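Local coordinates for protein viral interleukin-10 homolog (Human herpesvirus 5, PDB 1LQS) that mimics host interleukin-10, binding the human IL-10 receptor in competition with the host cytokine and exploiting its immunosuppressive signalling for the virus, at residues Met66-Leu69 against Leu70-Leu74; Thr98-Ser101 against Ile102-Met106. All blocks are in the same frame, centred on the assembly; numbering follows the deposited sequence.

Interaction 1: residues Met66-Leu69 against Leu70-Leu74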
# COMPACT_ATOMS: atom_id res chain seq x y z
N MET C 66 -4.66 7.01 -11.74
CA MET C 66 -3.93 8.16 -12.23
C MET C 66 -3.63 8.00 -13.71
O MET C 66 -3.74 8.97 -14.47
CB MET C 66 -2.61 8.35 -11.46
CG MET C 66 -1.90 9.69 -11.70
SD MET C 66 -2.70 11.14 -10.94
CE MET C 66 -3.73 11.64 -12.27
N ASP C 67 -3.26 6.78 -14.12
CA ASP C 67 -2.94 6.52 -15.52
C ASP C 67 -4.20 6.58 -16.34
O ASP C 67 -4.24 7.23 -17.39
CB ASP C 67 -2.31 5.14 -15.72
CG ASP C 67 -1.62 5.01 -17.09
OD1 ASP C 67 -0.53 5.59 -17.24
OD2 ASP C 67 -2.17 4.34 -18.00
N TRP C 68 -5.24 5.90 -15.86
CA TRP C 68 -6.51 5.89 -16.56
C TRP C 68 -6.92 7.31 -16.87
O TRP C 68 -7.16 7.64 -18.03
CB TRP C 68 -7.61 5.23 -15.72
CG TRP C 68 -8.88 5.08 -16.51
CD1 TRP C 68 -9.11 4.20 -17.53
CD2 TRP C 68 -10.06 5.89 -16.41
NE1 TRP C 68 -10.36 4.41 -18.08
CE2 TRP C 68 -10.96 5.44 -17.41
CE3 TRP C 68 -10.45 6.95 -15.58
CZ2 TRP C 68 -12.22 6.03 -17.60
CZ3 TRP C 68 -11.71 7.53 -15.77
CH2 TRP C 68 -12.58 7.06 -16.77
N LEU C 69 -6.98 8.13 -15.82
CA LEU C 69 -7.38 9.53 -15.96
C LEU C 69 -6.58 10.28 -17.00
O LEU C 69 -7.14 10.85 -17.94
CB LEU C 69 -7.29 10.26 -14.63
CG LEU C 69 -8.44 9.99 -13.65
CD1 LEU C 69 -8.31 10.94 -12.45
CD2 LEU C 69 -9.78 10.18 -14.35
N LEU C 70 -5.26 10.29 -16.83
CA LEU C 70 -4.38 10.99 -17.76
C LEU C 70 -4.58 10.54 -19.22
O LEU C 70 -4.53 11.37 -20.14
CB LEU C 70 -2.93 10.80 -17.33
CG LEU C 70 -2.56 11.43 -15.98
CD1 LEU C 70 -1.20 10.94 -15.52
CD2 LEU C 70 -2.58 12.94 -16.10
N ARG C 71 -4.82 9.25 -19.42
CA ARG C 71 -5.03 8.74 -20.78
C ARG C 71 -6.38 9.22 -21.30
O ARG C 71 -6.52 9.59 -22.47
CB ARG C 71 -5.01 7.21 -20.80
CG ARG C 71 -3.64 6.58 -20.89
CD ARG C 71 -3.67 5.10 -20.52
NE ARG C 71 -2.36 4.49 -20.74
CZ ARG C 71 -1.87 4.21 -21.94
NH1 ARG C 71 -2.58 4.47 -23.02
NH2 ARG C 71 -0.65 3.69 -22.07
N ARG C 72 -7.36 9.20 -20.41
CA ARG C 72 -8.72 9.61 -20.74
C ARG C 72 -8.73 11.06 -21.23
O ARG C 72 -9.43 11.41 -22.17
CB ARG C 72 -9.59 9.41 -19.49
CG ARG C 72 -11.00 9.94 -19.54
CD ARG C 72 -11.73 9.46 -20.75
NE ARG C 72 -13.17 9.40 -20.51
CZ ARG C 72 -13.86 8.27 -20.37
NH1 ARG C 72 -13.23 7.10 -20.44
NH2 ARG C 72 -15.17 8.31 -20.16
N TYR C 73 -7.94 11.91 -20.59
CA TYR C 73 -7.87 13.30 -20.97
C TYR C 73 -7.08 13.50 -22.25
O TYR C 73 -7.52 14.19 -23.17
CB TYR C 73 -7.24 14.12 -19.86
CG TYR C 73 -8.19 14.52 -18.77
CD1 TYR C 73 -8.96 15.67 -18.88
CD2 TYR C 73 -8.26 13.79 -17.60
CE1 TYR C 73 -9.77 16.09 -17.84
CE2 TYR C 73 -9.07 14.20 -16.55
CZ TYR C 73 -9.81 15.34 -16.67
OH TYR C 73 -10.56 15.77 -15.60
N LEU C 74 -5.89 12.91 -22.31
CA LEU C 74 -5.09 13.09 -23.50
C LEU C 74 -5.77 12.52 -24.73
O LEU C 74 -5.70 13.11 -25.81
CB LEU C 74 -3.71 12.44 -23.30
CG LEU C 74 -2.88 13.10 -22.19
CD1 LEU C 74 -1.48 12.54 -22.16
CD2 LEU C 74 -2.82 14.58 -22.44
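The W68 indole and the R72 side chain run side by side on one flank of helix 62-84. R72 CG sits over one face of the indole, offset toward its rim, while W68 CH2 lies over one face of the guanidinium, 3.7 Å above its plane. Because the two planes are 56° apart this is not a parallel stack; R72 NH1 comes to the six-membered ring obliquely, 3.2 Å from W68 CZ2. One residue back along the helix, D67 meets the R71 guanidinium at its edge: R71 NE donates to D67 OD2 at 2.8 Å, though the N-H line is bent to 132°. OD2 lies nearly in the guanidinium plane, and NE comes to it on the syn side, somewhat out of the carboxylate plane. R71 gets there with its chain extended from CG to NE, and D67 with CG anti to its backbone N (chi1 -164°). D67 OD1 is hydrogen-bonded to the Y103 hydroxyl of helix 89-106, with a long, weak ion pair to R107. The Y73 ring turns an edge to its own helix, with CD2 3.2 Å from L69 O, and Y73 OH is hydrogen-bonded to G138 O of the second subunit. Along the apolar flank M66 CE packs against L70 CG at 3.9 Å. Y152, I120, L123 and L145 of the second subunit pack on M66, W68, L69 and Y73 respectively. These are i to i+4 pairs of an alpha helix with polar and apolar flanks, here in the all-helical, intertwined dimer fold of IL-10.

Interaction 2: residues Thr98-Ser101 against Ile102-Met106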
# COMPACT_ATOMS: atom_id res chain seq x y z
N THR C 98 1.24 20.04 -22.81
CA THR C 98 2.00 20.04 -21.56
C THR C 98 1.65 18.80 -20.73
O THR C 98 2.51 18.20 -20.09
CB THR C 98 1.70 21.31 -20.73
OG1 THR C 98 2.27 22.45 -21.38
CG2 THR C 98 2.28 21.19 -19.32
N LEU C 99 0.38 18.41 -20.75
CA LEU C 99 -0.02 17.25 -19.98
C LEU C 99 0.65 16.05 -20.60
O LEU C 99 1.09 15.13 -19.91
CB LEU C 99 -1.54 17.10 -20.01
CG LEU C 99 -2.17 16.11 -19.02
CD1 LEU C 99 -1.55 16.26 -17.63
CD2 LEU C 99 -3.66 16.37 -18.99
N GLU C 100 0.76 16.08 -21.93
CA GLU C 100 1.40 15.01 -22.67
C GLU C 100 2.87 14.94 -22.20
O GLU C 100 3.39 13.88 -21.87
CB GLU C 100 1.31 15.31 -24.17
CG GLU C 100 1.53 14.11 -25.09
CD GLU C 100 0.54 12.98 -24.87
OE1 GLU C 100 -0.69 13.25 -24.83
OE2 GLU C 100 0.97 11.82 -24.74
N SER C 101 3.52 16.10 -22.14
CA SER C 101 4.90 16.19 -21.70
C SER C 101 5.08 15.50 -20.35
O SER C 101 6.02 14.73 -20.16
CB SER C 101 5.33 17.65 -21.61
OG SER C 101 6.69 17.77 -21.25
N ILE C 102 4.17 15.79 -19.43
CA ILE C 102 4.21 15.19 -18.10
C ILE C 102 4.05 13.66 -18.15
O ILE C 102 4.81 12.93 -17.51
CB ILE C 102 3.12 15.79 -17.18
CG1 ILE C 102 3.35 17.29 -17.02
CG2 ILE C 102 3.15 15.11 -15.82
CD1 ILE C 102 2.42 17.95 -16.04
N TYR C 103 3.07 13.18 -18.93
CA TYR C 103 2.82 11.74 -19.05
C TYR C 103 4.01 10.94 -19.55
O TYR C 103 4.34 9.89 -19.00
CB TYR C 103 1.63 11.47 -19.97
CG TYR C 103 1.13 10.04 -19.90
CD1 TYR C 103 0.62 9.52 -18.70
CD2 TYR C 103 1.15 9.21 -21.01
CE1 TYR C 103 0.15 8.22 -18.62
CE2 TYR C 103 0.69 7.90 -20.93
CZ TYR C 103 0.19 7.42 -19.73
OH TYR C 103 -0.28 6.13 -19.65
N LYS C 104 4.65 11.42 -20.62
CA LYS C 104 5.81 10.73 -21.17
C LYS C 104 6.91 10.60 -20.12
O LYS C 104 7.62 9.60 -20.10
CB LYS C 104 6.34 11.48 -22.40
CG LYS C 104 5.39 11.45 -23.59
CD LYS C 104 5.98 12.13 -24.82
CE LYS C 104 5.00 12.07 -25.99
NZ LYS C 104 5.50 12.77 -27.21
N ASP C 105 7.04 11.61 -19.26
CA ASP C 105 8.05 11.59 -18.20
C ASP C 105 7.65 10.71 -17.02
O ASP C 105 8.51 10.13 -16.37
CB ASP C 105 8.34 13.00 -17.70
CG ASP C 105 9.41 13.69 -18.52
OD1 ASP C 105 9.82 14.80 -18.11
OD2 ASP C 105 9.82 13.12 -19.56
N MET C 106 6.36 10.63 -16.74
CA MET C 106 5.89 9.82 -15.63
C MET C 106 6.03 8.31 -15.90
O MET C 106 6.29 7.54 -14.97
CB MET C 106 4.43 10.14 -15.34
CG MET C 106 4.19 11.45 -14.62
SD MET C 106 2.40 11.64 -14.39
CE MET C 106 2.10 10.41 -13.13
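E100 and K104, one turn apart on helix 89-106, meet through methylenes: E100 CG lies 4.1 Å from K104 CE, and the two side chains cross at a slant. It is an i to i+4 alpha-helical pairing in the helical-bundle fold of the IL-10 family. K104 leaves the helix with CG beside its backbone N (chi1 -68°) and stays extended all the way to NZ. E100 starts with CG anti to N and then bends at chi2, which turns its carboxylate aside. The charged ends therefore stay apart, E100 OE2 and K104 NZ being 5.2 Å from each other, so any attraction would probably act at a distance. E100 OE1 is engaged instead by R96, one turn earlier, in a salt bridge.

On the face toward helix 25-42, I102 points its longer branch back along its own helix: CG1 rests 3.3 Å from T98 O. R27 and L31 touch both T98 and I102, R27 NH2 also forms a hydrogen bond with S101 OG and a salt bridge with D105 OD1, and L149 of the second subunit packs on I102. Y103 carries its ring away from the preceding turn toward helix 62-84, with only CB near that turn, 3.5 Å from E100 O. L99 follows in the same direction, packing on L70, L74 and F78 and on L145 of the second subunit.

The backbone bonds here are uneven. K104 N to E100 O spans 3.0 Å and is nearly straight at 171°, whereas the next one, D105 N to S101 O, is weak at 3.4 Å.

In the fold
From the N terminus, helix 25-42 comes first, then helix 62-84 with interaction 1 and helix 89-106 with interaction 2. Both contacts are local and lie in series: neither closes a loop, and they neither nest nor cross. Their centres are 11 Å apart, and they touch where the two consecutive helices pack: L74 touches E100, and Y103 reaches across to the polar flank of 66-74. Interaction 2 also meets helix 25-42. The disulfide C63-C114 links the start of helix 62-84 to the chain beyond helix 89-106. Both interactions also pack on the second subunit, tying this helical layer into the dimer.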